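Side-chain contacts in hypothetical protein, GDSL-like Lipase/Acylhydrolase family protein (Bacteroides uniformis, PDB 4M8K), which is probably a GDSL-like lipase or acylhydrolase that would cleave ester bonds, although its substrate is not known: residues His70-Gln75 / Gln217-Val222; Asp113-Phe118 / Gln159-Ala164; Val23-Asp28 / Thr63-Phe68. All coordinates share one frame; numbering follows the deposited sequence.

Interaction 1: residues His70-Gln75 / Gln217-Val222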
loop_
_atom_site.group_PDB
_atom_site.type_symbol
_atom_site.label_atom_id
_atom_site.label_comp_id
_atom_site.label_asym_id
_atom_site.label_seq_id
_atom_site.Cartn_x
_atom_site.Cartn_y
_atom_site.Cartn_z
ATOM N N HIS A 70 -13.575 9.969 -0.330
ATOM C CA HIS A 70 -14.592 11.015 -0.342
ATOM C C HIS A 70 -15.668 10.783 -1.390
ATOM O O HIS A 70 -16.787 11.211 -1.217
ATOM C CB HIS A 70 -13.912 12.376 -0.447
ATOM C CG HIS A 70 -13.143 12.719 0.799
ATOM N ND1 HIS A 70 -13.587 13.644 1.716
ATOM C CD2 HIS A 70 -11.996 12.206 1.316
ATOM C CE1 HIS A 70 -12.736 13.713 2.726
ATOM N NE2 HIS A 70 -11.759 12.852 2.507
ATOM N N GLU A 71 -15.366 10.003 -2.417
ATOM C CA GLU A 71 -16.336 9.733 -3.451
ATOM C C GLU A 71 -17.302 8.647 -3.048
ATOM O O GLU A 71 -18.375 8.593 -3.589
ATOM C CB GLU A 71 -15.668 9.310 -4.769
ATOM C CG GLU A 71 -15.063 10.478 -5.531
ATOM C CD GLU A 71 -13.890 10.093 -6.417
ATOM O OE1 GLU A 71 -13.650 8.878 -6.679
ATOM O OE2 GLU A 71 -13.163 11.029 -6.803
ATOM N N HIS A 72 -16.944 7.784 -2.105
ATOM C CA HIS A 72 -17.700 6.531 -1.931
ATOM C C HIS A 72 -18.232 6.290 -0.501
ATOM O O HIS A 72 -18.544 5.164 -0.145
ATOM C CB HIS A 72 -16.818 5.360 -2.381
ATOM C CG HIS A 72 -16.402 5.457 -3.816
ATOM N ND1 HIS A 72 -17.316 5.472 -4.843
ATOM C CD2 HIS A 72 -15.189 5.555 -4.399
ATOM C CE1 HIS A 72 -16.693 5.593 -5.995
ATOM N NE2 HIS A 72 -15.401 5.652 -5.759
ATOM N N GLY A 73 -18.304 7.332 0.306
ATOM C CA GLY A 73 -18.998 7.244 1.608
ATOM C C GLY A 73 -18.173 6.607 2.712
ATOM O O GLY A 73 -18.715 6.007 3.650
ATOM N N PHE A 74 -16.851 6.712 2.592
ATOM C CA PHE A 74 -15.986 6.103 3.584
ATOM C C PHE A 74 -15.463 7.179 4.492
ATOM O O PHE A 74 -15.622 8.343 4.249
ATOM C CB PHE A 74 -14.817 5.390 2.898
ATOM C CG PHE A 74 -15.231 4.161 2.126
ATOM C CD1 PHE A 74 -16.004 3.180 2.708
ATOM C CD2 PHE A 74 -14.857 4.003 0.787
ATOM C CE1 PHE A 74 -16.414 2.063 1.995
ATOM C CE2 PHE A 74 -15.248 2.863 0.071
ATOM C CZ PHE A 74 -16.013 1.882 0.676
ATOM N N GLN A 75 -14.712 6.742 5.472
ATOM C CA GLN A 75 -14.016 7.614 6.361
ATOM C C GLN A 75 -12.542 7.177 6.404
ATOM O O GLN A 75 -12.268 5.972 6.504
ATOM C CB GLN A 75 -14.743 7.403 7.648
ATOM C CG GLN A 75 -14.276 8.087 8.868
ATOM C CD GLN A 75 -15.180 7.634 10.038
ATOM O OE1 GLN A 75 -14.683 7.273 11.085
ATOM N NE2 GLN A 75 -16.524 7.647 9.837
ATOM N N GLN A 217 -9.918 2.132 -10.508
ATOM C CA GLN A 217 -9.644 0.711 -10.541
ATOM C C GLN A 217 -9.795 0.033 -9.174
ATOM O O GLN A 217 -10.242 -1.106 -9.107
ATOM C CB GLN A 217 -8.244 0.440 -11.132
ATOM C CG GLN A 217 -8.245 0.597 -12.633
ATOM C CD GLN A 217 -6.864 0.537 -13.242
ATOM O OE1 GLN A 217 -6.028 -0.303 -12.876
ATOM N NE2 GLN A 217 -6.615 1.434 -14.202
ATOM N N VAL A 218 -9.388 0.706 -8.094
ATOM C CA VAL A 218 -9.643 0.183 -6.738
ATOM C C VAL A 218 -11.170 0.030 -6.530
ATOM O O VAL A 218 -11.647 -1.019 -6.062
ATOM C CB VAL A 218 -8.959 1.052 -5.651
ATOM C CG1 VAL A 218 -9.391 0.636 -4.257
ATOM C CG2 VAL A 218 -7.436 0.955 -5.768
ATOM N N TRP A 219 -11.942 1.031 -6.938
ATOM C CA TRP A 219 -13.397 1.002 -6.739
ATOM C C TRP A 219 -14.045 -0.114 -7.560
ATOM O O TRP A 219 -14.897 -0.817 -7.039
ATOM C CB TRP A 219 -14.040 2.376 -7.035
ATOM C CG TRP A 219 -15.558 2.418 -6.884
ATOM C CD1 TRP A 219 -16.476 2.654 -7.876
ATOM C CD2 TRP A 219 -16.316 2.168 -5.698
ATOM N NE1 TRP A 219 -17.741 2.575 -7.375
ATOM C CE2 TRP A 219 -17.680 2.299 -6.040
ATOM C CE3 TRP A 219 -15.979 1.869 -4.378
ATOM C CZ2 TRP A 219 -18.693 2.147 -5.114
ATOM C CZ3 TRP A 219 -16.988 1.706 -3.463
ATOM C CH2 TRP A 219 -18.330 1.840 -3.833
ATOM N N GLU A 220 -13.568 -0.362 -8.780
ATOM C CA GLU A 220 -14.023 -1.530 -9.543
ATOM C C GLU A 220 -13.962 -2.819 -8.724
ATOM O O GLU A 220 -14.859 -3.640 -8.815
ATOM C CB GLU A 220 -13.198 -1.720 -10.834
ATOM C CG GLU A 220 -13.475 -0.747 -11.986
ATOM C CD GLU A 220 -12.412 -0.831 -13.104
ATOM O OE1 GLU A 220 -11.843 -1.926 -13.276
ATOM O OE2 GLU A 220 -12.113 0.188 -13.799
ATOM N N SER A 221 -12.903 -3.024 -7.940
ATOM C CA SER A 221 -12.741 -4.282 -7.204
ATOM C C SER A 221 -13.471 -4.253 -5.862
ATOM O O SER A 221 -14.063 -5.237 -5.449
ATOM C CB SER A 221 -11.254 -4.562 -7.027
ATOM O OG SER A 221 -10.675 -4.664 -8.309
ATOM N N VAL A 222 -13.446 -3.118 -5.186
ATOM C CA VAL A 222 -14.022 -3.047 -3.847
ATOM C C VAL A 222 -15.572 -3.009 -3.876
ATOM O O VAL A 222 -16.207 -3.577 -2.994
ATOM C CB VAL A 222 -13.428 -1.850 -3.071
ATOM C CG1 VAL A 222 -14.093 -1.626 -1.722
ATOM C CG2 VAL A 222 -11.923 -2.052 -2.824
#
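H72 lays its imidazole flat on the indole of W219, and this stack is the tight part of the contact. The ring centroid of H72 sits 3.6 Å from that of the five-membered ring of W219, with the two planes only 9° apart. ND1 of H72 comes over the ring fusion, 3.4 Å from CE2 of W219, while NE2 lies 3.4 Å from CG of W219, so the imidazole rests on the pyrrole half of the indole. The six-membered half takes the methylene instead: CB of H72 makes a CH-pi contact over that face, 4.1 Å from its centroid. With CG of W219 anti to the backbone N (chi1 179°), the indole is carried out from its helix to meet the imidazole. On the other face of the H72 ring sits CB of E71, which makes the imidazole the middle layer of a sandwich.

Away from the stack the fit is looser. F74 reaches W219 through a single pair, CE2 to CZ3 at 4.1 Å, and the rings meet obliquely. F74 also packs on F68 and V23. All three aromatic residues stay partly exposed, so this is a surface contact, and no hydrogen bond crosses between the segments.

The stack joins the end of helix 64-71, and the short connection through G73 into strand 75-81, to the final helix 208-222. Two helices packed side by side over one face of a parallel sheet are characteristic of the three-layer α/β/α fold of GDSL hydrolases.

Interaction 2: residues Asp113-Phe118 / Gln159-Ala164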
loop_
_atom_site.group_PDB
_atom_site.type_symbol
_atom_site.label_atom_id
_atom_site.label_comp_id
_atom_site.label_asym_id
_atom_site.label_seq_id
_atom_site.Cartn_x
_atom_site.Cartn_y
_atom_site.Cartn_z
ATOM N N ASP A 113 -12.196 -0.988 9.070
ATOM C CA ASP A 113 -13.067 -2.033 8.479
ATOM C C ASP A 113 -12.482 -2.526 7.158
ATOM O O ASP A 113 -12.710 -3.682 6.739
ATOM C CB ASP A 113 -14.442 -1.433 8.204
ATOM C CG ASP A 113 -15.052 -0.862 9.416
ATOM O OD1 ASP A 113 -15.302 -1.665 10.293
ATOM O OD2 ASP A 113 -15.310 0.369 9.521
ATOM N N ILE A 114 -11.767 -1.612 6.484
ATOM C CA ILE A 114 -11.141 -1.881 5.192
ATOM C C ILE A 114 -9.683 -1.497 5.303
ATOM O O ILE A 114 -9.336 -0.363 5.730
ATOM C CB ILE A 114 -11.850 -1.126 4.033
ATOM C CG1 ILE A 114 -13.284 -1.643 3.842
ATOM C CG2 ILE A 114 -11.095 -1.308 2.716
ATOM C CD1 ILE A 114 -14.149 -0.703 3.012
ATOM N N ILE A 115 -8.800 -2.414 4.890
ATOM C CA ILE A 115 -7.362 -2.118 4.802
ATOM C C ILE A 115 -6.915 -2.258 3.329
ATOM O O ILE A 115 -7.123 -3.292 2.683
ATOM C CB ILE A 115 -6.519 -3.023 5.701
ATOM C CG1 ILE A 115 -6.932 -2.822 7.161
ATOM C CG2 ILE A 115 -5.036 -2.728 5.512
ATOM C CD1 ILE A 115 -6.310 -3.776 8.121
ATOM N N LEU A 116 -6.315 -1.191 2.820
ATOM C CA LEU A 116 -5.747 -1.166 1.499
ATOM C C LEU A 116 -4.203 -1.158 1.586
ATOM O O LEU A 116 -3.596 -0.189 2.032
ATOM C CB LEU A 116 -6.285 0.034 0.723
ATOM C CG LEU A 116 -7.808 0.203 0.749
ATOM C CD1 LEU A 116 -8.154 1.509 0.059
ATOM C CD2 LEU A 116 -8.569 -0.950 0.111
ATOM N N VAL A 117 -3.612 -2.265 1.142
ATOM C CA VAL A 117 -2.163 -2.474 1.129
ATOM C C VAL A 117 -1.683 -2.139 -0.265
ATOM O O VAL A 117 -2.172 -2.725 -1.241
ATOM C CB VAL A 117 -1.777 -3.938 1.476
ATOM C CG1 VAL A 117 -0.268 -4.074 1.574
ATOM C CG2 VAL A 117 -2.413 -4.362 2.780
ATOM N N PHE A 118 -0.757 -1.169 -0.363
ATOM C CA PHE A 118 -0.264 -0.665 -1.655
ATOM C C PHE A 118 1.260 -0.538 -1.594
ATOM O O PHE A 118 1.840 0.539 -1.442
ATOM C CB PHE A 118 -0.950 0.662 -1.960
ATOM C CG PHE A 118 -0.797 1.171 -3.349
ATOM C CD1 PHE A 118 0.071 0.579 -4.284
ATOM C CD2 PHE A 118 -1.551 2.246 -3.741
ATOM C CE1 PHE A 118 0.137 1.053 -5.534
ATOM C CE2 PHE A 118 -1.499 2.732 -5.023
ATOM C CZ PHE A 118 -0.637 2.153 -5.927
ATOM N N GLN A 159 -4.434 -11.928 11.034
ATOM C CA GLN A 159 -4.536 -12.246 12.460
ATOM C C GLN A 159 -4.868 -11.006 13.301
ATOM O O GLN A 159 -5.744 -11.060 14.184
ATOM C CB GLN A 159 -3.252 -12.936 12.935
ATOM C CG GLN A 159 -3.270 -13.212 14.415
ATOM C CD GLN A 159 -2.204 -14.204 14.839
ATOM O OE1 GLN A 159 -1.202 -13.830 15.455
ATOM N NE2 GLN A 159 -2.397 -15.460 14.467
ATOM N N LEU A 160 -4.181 -9.881 13.045
ATOM C CA LEU A 160 -4.445 -8.646 13.788
ATOM C C LEU A 160 -5.847 -8.050 13.518
ATOM O O LEU A 160 -6.444 -7.443 14.433
ATOM C CB LEU A 160 -3.379 -7.592 13.501
ATOM C CG LEU A 160 -1.975 -7.981 14.000
ATOM C CD1 LEU A 160 -0.979 -6.968 13.529
ATOM C CD2 LEU A 160 -1.942 -8.072 15.508
ATOM N N TYR A 161 -6.330 -8.139 12.274
ATOM C CA TYR A 161 -7.620 -7.510 11.883
ATOM C C TYR A 161 -8.588 -8.533 11.287
ATOM O O TYR A 161 -8.865 -8.513 10.075
ATOM C CB TYR A 161 -7.335 -6.367 10.900
ATOM C CG TYR A 161 -6.267 -5.428 11.419
ATOM C CD1 TYR A 161 -6.552 -4.547 12.427
ATOM C CD2 TYR A 161 -4.966 -5.487 10.952
ATOM C CE1 TYR A 161 -5.590 -3.711 12.926
ATOM C CE2 TYR A 161 -3.963 -4.665 11.453
ATOM C CZ TYR A 161 -4.279 -3.773 12.439
ATOM O OH TYR A 161 -3.322 -2.955 12.982
ATOM N N PRO A 162 -9.064 -9.494 12.125
ATOM C CA PRO A 162 -9.812 -10.623 11.575
ATOM C C PRO A 162 -11.190 -10.271 11.050
ATOM O O PRO A 162 -11.790 -11.085 10.328
ATOM C CB PRO A 162 -9.935 -11.608 12.775
ATOM C CG PRO A 162 -9.795 -10.750 13.976
ATOM C CD PRO A 162 -8.839 -9.642 13.572
ATOM N N ALA A 163 -11.695 -9.106 11.452
ATOM C CA ALA A 163 -12.947 -8.619 10.960
ATOM C C ALA A 163 -12.794 -7.652 9.801
ATOM O O ALA A 163 -13.793 -7.272 9.259
ATOM C CB ALA A 163 -13.726 -7.942 12.095
ATOM N N ALA A 164 -11.577 -7.270 9.387
ATOM C CA ALA A 164 -11.430 -6.264 8.341
ATOM C C ALA A 164 -11.439 -6.926 6.977
ATOM O O ALA A 164 -11.119 -8.086 6.864
ATOM C CB ALA A 164 -10.145 -5.477 8.524
HETATM O O HOH W 1 -15.093 -5.059 7.106
#
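I115 and Y161 meet with their side chains crossing at about a right angle, the methyl tip of the isoleucine set against the root of the tyrosine ring. CD1 of I115 lies 3.6 Å from CD2 of Y161 and 3.7 Å from CG of Y161, so it presses on the part of the ring next to CB and comes in obliquely. CG1 of I115 stands anti to its own carbonyl carbon (chi1 -61°) and CD1 then runs on extended, which carries the methyl off the strand to the tyrosine. The same methyl also reaches CB of A164, at 4.2 Å, and thus fills the angle between the two residues. The phenol itself runs past the isoleucine: its OH hydrogen-bonds to the backbone O of I106, which fixes the far end, and CB of L160 lies over one ring face, near the rim.

At the start of the strand the backbones take over. O of D113 lies 3.3 Å from CA of A164, a CA-H...O contact with a bent angle of 124° at the hydrogen. One water also donates to O of D113, at 2.8 Å, and to O of A163, a bridge between the two segments that is weak on the A163 side. The D113 carboxylate is engaged elsewhere, OD2 accepting from N of K22.

A type I turn, Y161 to A164, closed by N of A164 bonding to O of Y161, leads from helix 146-160 into strand 165-170. That strand is paired with 114-118 through R165. By its contacts with Y161 and A164, I115 faces the helix 146-160 side of the sheet, while I114 and L116 face the opposite layer, where F74, W64 and F68 lie.

Interaction 3: residues Val23-Asp28 / Thr63-Phe68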
loop_
_atom_site.group_PDB
_atom_site.type_symbol
_atom_site.label_atom_id
_atom_site.label_comp_id
_atom_site.label_asym_id
_atom_site.label_seq_id
_atom_site.Cartn_x
_atom_site.Cartn_y
_atom_site.Cartn_z
ATOM N N VAL A 23 -11.533 3.218 6.436
ATOM C CA VAL A 23 -10.460 2.794 5.521
ATOM C C VAL A 23 -9.110 3.242 6.071
ATOM O O VAL A 23 -8.867 4.438 6.353
ATOM C CB VAL A 23 -10.676 3.358 4.078
ATOM C CG1 VAL A 23 -9.536 2.982 3.175
ATOM C CG2 VAL A 23 -11.976 2.851 3.458
ATOM N N SER A 24 -8.223 2.278 6.197
ATOM C CA SER A 24 -6.837 2.552 6.452
ATOM C C SER A 24 -5.970 2.091 5.270
ATOM O O SER A 24 -6.328 1.154 4.537
ATOM C CB SER A 24 -6.418 1.866 7.746
ATOM O OG SER A 24 -6.867 2.526 8.923
ATOM N N ILE A 25 -4.831 2.762 5.097
ATOM C CA ILE A 25 -3.869 2.497 4.011
ATOM C C ILE A 25 -2.511 2.177 4.635
ATOM O O ILE A 25 -2.097 2.874 5.558
ATOM C CB ILE A 25 -3.760 3.727 3.099
ATOM C CG1 ILE A 25 -5.139 4.039 2.476
ATOM C CG2 ILE A 25 -2.749 3.515 1.968
ATOM C CD1 ILE A 25 -5.454 5.508 2.492
ATOM N N LEU A 26 -1.854 1.118 4.127
ATOM C CA LEU A 26 -0.456 0.785 4.422
ATOM C C LEU A 26 0.270 0.909 3.089
ATOM O O LEU A 26 0.085 0.073 2.195
ATOM C CB LEU A 26 -0.351 -0.607 4.998
ATOM C CG LEU A 26 1.012 -1.050 5.465
ATOM C CD1 LEU A 26 1.464 -0.198 6.612
ATOM C CD2 LEU A 26 1.027 -2.520 5.874
ATOM N N GLY A 27 0.998 2.017 2.913
ATOM C CA GLY A 27 1.535 2.396 1.601
ATOM C C GLY A 27 2.932 2.937 1.596
ATOM O O GLY A 27 3.640 3.036 2.643
ATOM N N ASP A 28 3.324 3.294 0.387
ATOM C CA ASP A 28 4.589 3.924 0.091
ATOM C C ASP A 28 4.332 5.353 -0.486
ATOM O O ASP A 28 3.272 5.920 -0.238
ATOM C CB ASP A 28 5.422 3.027 -0.827
ATOM C CG ASP A 28 4.738 2.744 -2.167
ATOM O OD1 ASP A 28 3.908 3.557 -2.651
ATOM O OD2 ASP A 28 5.020 1.669 -2.729
ATOM N N THR A 63 -5.155 13.037 -4.774
ATOM C CA THR A 63 -4.582 11.704 -4.472
ATOM C C THR A 63 -5.634 10.599 -4.682
ATOM O O THR A 63 -6.829 10.851 -4.459
ATOM C CB THR A 63 -3.998 11.597 -3.029
ATOM O OG1 THR A 63 -5.039 11.716 -2.056
ATOM C CG2 THR A 63 -2.943 12.692 -2.804
ATOM N N TRP A 64 -5.193 9.381 -5.008
ATOM C CA TRP A 64 -6.101 8.284 -5.320
ATOM C C TRP A 64 -6.977 7.980 -4.123
ATOM O O TRP A 64 -8.148 7.672 -4.277
ATOM C CB TRP A 64 -5.364 7.008 -5.789
ATOM C CG TRP A 64 -4.605 6.239 -4.704
ATOM C CD1 TRP A 64 -3.320 6.380 -4.368
ATOM C CD2 TRP A 64 -5.143 5.237 -3.856
ATOM N NE1 TRP A 64 -2.974 5.513 -3.348
ATOM C CE2 TRP A 64 -4.104 4.822 -2.987
ATOM C CE3 TRP A 64 -6.432 4.682 -3.701
ATOM C CZ2 TRP A 64 -4.298 3.848 -1.989
ATOM C CZ3 TRP A 64 -6.617 3.719 -2.742
ATOM C CH2 TRP A 64 -5.554 3.329 -1.855
ATOM N N TRP A 65 -6.388 8.035 -2.917
ATOM C CA TRP A 65 -7.050 7.533 -1.696
ATOM C C TRP A 65 -8.061 8.537 -1.130
ATOM O O TRP A 65 -9.083 8.134 -0.563
ATOM C CB TRP A 65 -6.018 7.065 -0.609
ATOM C CG TRP A 65 -4.977 8.049 -0.346
ATOM C CD1 TRP A 65 -3.826 8.186 -1.025
ATOM C CD2 TRP A 65 -5.061 9.138 0.548
ATOM N NE1 TRP A 65 -3.161 9.318 -0.601
ATOM C CE2 TRP A 65 -3.895 9.901 0.387
ATOM C CE3 TRP A 65 -6.005 9.544 1.498
ATOM C CZ2 TRP A 65 -3.633 11.052 1.149
ATOM C CZ3 TRP A 65 -5.734 10.693 2.278
ATOM C CH2 TRP A 65 -4.549 11.406 2.096
ATOM N N TYR A 66 -7.725 9.827 -1.217
ATOM C CA TYR A 66 -8.595 10.902 -0.799
ATOM C C TYR A 66 -9.834 10.883 -1.681
ATOM O O TYR A 66 -10.970 10.969 -1.188
ATOM C CB TYR A 66 -7.892 12.244 -0.887
ATOM C CG TYR A 66 -8.729 13.357 -0.345
ATOM C CD1 TYR A 66 -9.778 13.877 -1.084
ATOM C CD2 TYR A 66 -8.488 13.884 0.926
ATOM C CE1 TYR A 66 -10.551 14.884 -0.583
ATOM C CE2 TYR A 66 -9.261 14.904 1.436
ATOM C CZ TYR A 66 -10.292 15.385 0.672
ATOM O OH TYR A 66 -11.095 16.361 1.159
ATOM N N ARG A 67 -9.607 10.710 -2.980
ATOM C CA ARG A 67 -10.667 10.575 -3.957
ATOM C C ARG A 67 -11.499 9.382 -3.647
ATOM O O ARG A 67 -12.728 9.471 -3.562
ATOM C CB ARG A 67 -10.104 10.464 -5.376
ATOM C CG ARG A 67 -9.618 11.787 -5.952
ATOM C CD ARG A 67 -9.109 11.591 -7.382
ATOM N NE ARG A 67 -10.111 11.000 -8.290
ATOM C CZ ARG A 67 -10.959 11.712 -9.036
ATOM N NH1 ARG A 67 -10.974 13.031 -8.986
ATOM N NH2 ARG A 67 -11.792 11.103 -9.825
ATOM N N PHE A 68 -10.842 8.249 -3.459
ATOM C CA PHE A 68 -11.573 6.995 -3.177
ATOM C C PHE A 68 -12.448 7.139 -1.931
ATOM O O PHE A 68 -13.627 6.755 -1.916
ATOM C CB PHE A 68 -10.612 5.840 -3.046
ATOM C CG PHE A 68 -11.245 4.538 -2.677
ATOM C CD1 PHE A 68 -11.736 3.695 -3.644
ATOM C CD2 PHE A 68 -11.288 4.143 -1.370
ATOM C CE1 PHE A 68 -12.246 2.452 -3.328
ATOM C CE2 PHE A 68 -11.849 2.904 -1.034
ATOM C CZ PHE A 68 -12.327 2.064 -2.012
#
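OG1 of T63, lying over one face of the W65 indole whose CB meets I25, is gripped by two hydrogen bonds: one with O of V60, and a weak one accepted from N of Y66, 3.4 Å long with an angle of 151° at the hydrogen. T63 is the N-cap of helix 64-71, and its hydroxyl sits 3.2 Å above the W65 ring plane, toward the rim. The contacts that cross from this helix to the strand are all apolar.

Across that interface I25 does most of the work, its side chain crossing that of W65 at about a right angle. CD1 of I25 touches CB of W65 at 3.5 Å and CG of W65 at 3.8 Å, so the methyl wedges in at the base of the indole. The second torsion of I25 is off the usual staggered value (chi2 137°), which may reflect the close fit. The other branch, CG2 of I25, goes to W64, 4.3 Å from CZ2. The two tryptophans pack on each other: CB of W65 lies over the centre of one face of the W64 ring, and NE1 of W64, in plane at the edge of the W65 ring, is hydrogen-bonded to OG of S31. One helical turn after W64, F68 meets V23, whose CG2 approaches the ring edge, 4.5 Å from CE2 of F68.

Strand 23-27 and helix 64-68 run nearly antiparallel, as expected of the first β-α-β crossover, which goes on to strand 75-81. The strand leads into the GDS signature (G27, D28 and the serine after them) that in GDSL relatives holds the nucleophile. Neighbouring strand 114-118 adds L116 beneath W64 and F68, and helix 208-222 packs on the helix through I214 and V218.

Overall arrangement
The three contacts lie on both faces of the parallel sheet, whose strand order 2-1-3-4-5 is that of a flavodoxin-like α/β/α fold. Along the chain interaction 3 closes before interaction 1 opens, and interaction 2 falls within the span of interaction 1. Interactions 1 and 3, centres about 10 Å apart, share helix 64-71 and a probable backbone hydrogen bond between V23 N and Q75 O. The centre of interaction 2 lies about 14 Å from that of interaction 3 and 15 Å from that of interaction 1; its strand pairs with 22-27. Interaction 3 ties the strand leading to the GDS motif to helix 64-71, interaction 1 joins two elements of that layer, and interaction 2 serves the opposite face.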